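Local coordinates for response regulator receiver protein (Desulfuromonas acetoxidans, PDB 2ZAY) that probably serves as the phosphate-accepting receiver domain of a two-component signalling protein, switching output in response to phosphorylation, at residues W9-V14 / P53-T58. Numbering follows the deposited sequence.
Sequences WRIMLV and PHLIIT
Strands 9-14 and 55-59 run side by side in parallel at the heart of the CheY-like receiver sheet, and at their N-terminal ends the imidazole of His54 sits between Trp9 and Arg10. Its ND1 takes the backbone N-H of Arg10, N to ND1 2.9 Å, with the donor close to the ring plane, while the backbone N of His54 gives a bond to Arg10 O at 2.8 Å. Trp9 brings the edge of its six-membered ring over one imidazole face, CE3 lying 3.5 Å from His54 CG in a T-shaped pair with planes at 75°. The Arg10 guanidinium runs nearly parallel to the imidazole, 15° between planes, with His54 CE1 over one guanidinium face, 3.4 Å from NH1, while the hydrogen bond of NH1 goes to His52 O. The CB of His54 already points at strand 9-14, and chi1 of -68° turns the ring to the side of its own backbone N, where ND1 meets Arg10 N. An alanine here is likely to leave Arg10 N without its acceptor and take away the imidazole face under the Trp9 edge. Further along, the regular parallel ladder of this doubly wound alpha/beta fold takes over: Met12 O accepts from Ile57 N at 2.8 Å, and Ile57 O from Val14 N. Ile11 and Leu13 pack against Ile57, Leu13 CD1 reaching its CG2 at 3.6 Å, on the face covered by helix 115-129; Met12 meets Pro53, CB to CB 3.9 Å, on the side of helix 41-51.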
loop_
_atom_site.group_PDB
_atom_site.type_symbol
_atom_site.label_atom_id
_atom_site.label_comp_id
_atom_site.label_asym_id
_atom_site.label_seq_id
_atom_site.Cartn_x
_atom_site.Cartn_y
_atom_site.Cartn_z
ATOM N N TRP A 9 1.054 -11.242 9.747
ATOM C CA TRP A 9 1.238 -9.915 9.167
ATOM C C TRP A 9 -0.017 -9.405 8.460
ATOM O O TRP A 9 -0.466 -9.993 7.468
ATOM C CB TRP A 9 2.405 -9.925 8.180
ATOM C CG TRP A 9 3.750 -10.223 8.801
ATOM C CD1 TRP A 9 4.477 -11.371 8.672
ATOM C CD2 TRP A 9 4.534 -9.344 9.622
ATOM N NE1 TRP A 9 5.667 -11.261 9.355
ATOM C CE2 TRP A 9 5.727 -10.027 9.947
ATOM C CE3 TRP A 9 4.342 -8.045 10.111
ATOM C CZ2 TRP A 9 6.728 -9.455 10.738
ATOM C CZ3 TRP A 9 5.342 -7.474 10.901
ATOM C CH2 TRP A 9 6.520 -8.182 11.205
ATOM N N ARG A 10 -0.576 -8.311 8.973
ATOM C CA ARG A 10 -1.765 -7.705 8.382
ATOM C C ARG A 10 -1.280 -6.715 7.339
ATOM O O ARG A 10 -0.488 -5.825 7.649
ATOM C CB ARG A 10 -2.583 -6.938 9.427
ATOM C CG ARG A 10 -3.020 -7.756 10.634
ATOM C CD ARG A 10 -3.551 -6.842 11.748
ATOM N NE ARG A 10 -3.230 -7.398 13.057
ATOM C CZ ARG A 10 -2.409 -6.837 13.935
ATOM N NH1 ARG A 10 -1.812 -5.681 13.666
ATOM N NH2 ARG A 10 -2.172 -7.447 15.090
ATOM N N ILE A 11 -1.760 -6.863 6.111
ATOM C CA ILE A 11 -1.362 -5.970 5.033
ATOM C C ILE A 11 -2.611 -5.373 4.394
ATOM O O ILE A 11 -3.447 -6.113 3.888
ATOM C CB ILE A 11 -0.576 -6.740 3.939
ATOM C CG1 ILE A 11 0.616 -7.476 4.558
ATOM C CG2 ILE A 11 -0.109 -5.774 2.854
ATOM C CD1 ILE A 11 1.727 -6.569 5.055
ATOM N N MET A 12 -2.758 -4.052 4.428
ATOM C CA MET A 12 -3.923 -3.442 3.791
ATOM C C MET A 12 -3.553 -3.027 2.374
ATOM O O MET A 12 -2.510 -2.418 2.152
ATOM C CB MET A 12 -4.421 -2.218 4.572
ATOM C CG MET A 12 -5.589 -1.469 3.882
ATOM S SD MET A 12 -6.301 -0.057 4.829
ATOM C CE MET A 12 -6.936 -0.851 6.123
ATOM N N LEU A 13 -4.402 -3.378 1.414
ATOM C CA LEU A 13 -4.171 -3.021 0.016
ATOM C C LEU A 13 -5.328 -2.139 -0.468
ATOM O O LEU A 13 -6.486 -2.532 -0.363
ATOM C CB LEU A 13 -4.092 -4.292 -0.831
ATOM C CG LEU A 13 -4.008 -4.158 -2.348
ATOM C CD1 LEU A 13 -2.750 -3.396 -2.727
ATOM C CD2 LEU A 13 -4.003 -5.552 -2.978
ATOM N N VAL A 14 -5.011 -0.956 -0.992
ATOM C CA VAL A 14 -6.025 -0.018 -1.483
ATOM C C VAL A 14 -5.813 0.200 -2.987
ATOM O O VAL A 14 -4.762 0.688 -3.406
ATOM C CB VAL A 14 -5.907 1.363 -0.779
ATOM C CG1 VAL A 14 -7.148 2.197 -1.068
ATOM C CG2 VAL A 14 -5.711 1.186 0.717
ATOM N N PRO A 53 -3.143 -2.318 10.230
ATOM C CA PRO A 53 -2.281 -3.138 9.372
ATOM C C PRO A 53 -0.810 -2.855 9.690
ATOM O O PRO A 53 -0.477 -1.753 10.129
ATOM C CB PRO A 53 -2.658 -2.679 7.966
ATOM C CG PRO A 53 -3.046 -1.227 8.182
ATOM C CD PRO A 53 -3.890 -1.325 9.435
ATOM N N HIS A 54 0.060 -3.839 9.476
ATOM C CA HIS A 54 1.488 -3.643 9.732
ATOM C C HIS A 54 2.101 -2.823 8.604
ATOM O O HIS A 54 3.121 -2.155 8.779
ATOM C CB HIS A 54 2.227 -4.981 9.818
ATOM C CG HIS A 54 1.865 -5.802 11.015
ATOM N ND1 HIS A 54 0.870 -6.755 10.989
ATOM C CD2 HIS A 54 2.363 -5.810 12.275
ATOM C CE1 HIS A 54 0.770 -7.316 12.181
ATOM N NE2 HIS A 54 1.665 -6.761 12.981
ATOM N N LEU A 55 1.477 -2.893 7.435
ATOM C CA LEU A 55 1.965 -2.162 6.274
ATOM C C LEU A 55 0.799 -1.893 5.333
ATOM O O LEU A 55 -0.137 -2.685 5.253
ATOM C CB LEU A 55 3.062 -2.969 5.572
ATOM C CG LEU A 55 3.724 -2.283 4.375
ATOM C CD1 LEU A 55 5.166 -2.751 4.239
ATOM C CD2 LEU A 55 2.931 -2.589 3.127
ATOM N N ILE A 56 0.864 -0.774 4.621
ATOM C CA ILE A 56 -0.206 -0.392 3.710
ATOM C C ILE A 56 0.329 -0.233 2.303
ATOM O O ILE A 56 1.413 0.316 2.096
ATOM C CB ILE A 56 -0.860 0.936 4.177
ATOM C CG1 ILE A 56 -1.502 0.727 5.555
ATOM C CG2 ILE A 56 -1.888 1.417 3.152
ATOM C CD1 ILE A 56 -1.957 2.002 6.225
ATOM N N ILE A 57 -0.422 -0.742 1.335
ATOM C CA ILE A 57 -0.031 -0.640 -0.066
ATOM C C ILE A 57 -1.180 0.099 -0.746
ATOM O O ILE A 57 -2.326 -0.346 -0.689
ATOM C CB ILE A 57 0.104 -2.030 -0.715
ATOM C CG1 ILE A 57 1.185 -2.844 -0.006
ATOM C CG2 ILE A 57 0.422 -1.882 -2.195
ATOM C CD1 ILE A 57 1.228 -4.311 -0.446
ATOM N N THR A 58 -0.889 1.224 -1.384
ATOM C CA THR A 58 -1.957 1.965 -2.036
ATOM C C THR A 58 -1.632 2.388 -3.453
ATOM O O THR A 58 -0.480 2.662 -3.787
ATOM C CB THR A 58 -2.327 3.241 -1.248
ATOM O OG1 THR A 58 -3.397 3.912 -1.920
ATOM C CG2 THR A 58 -1.129 4.196 -1.155
#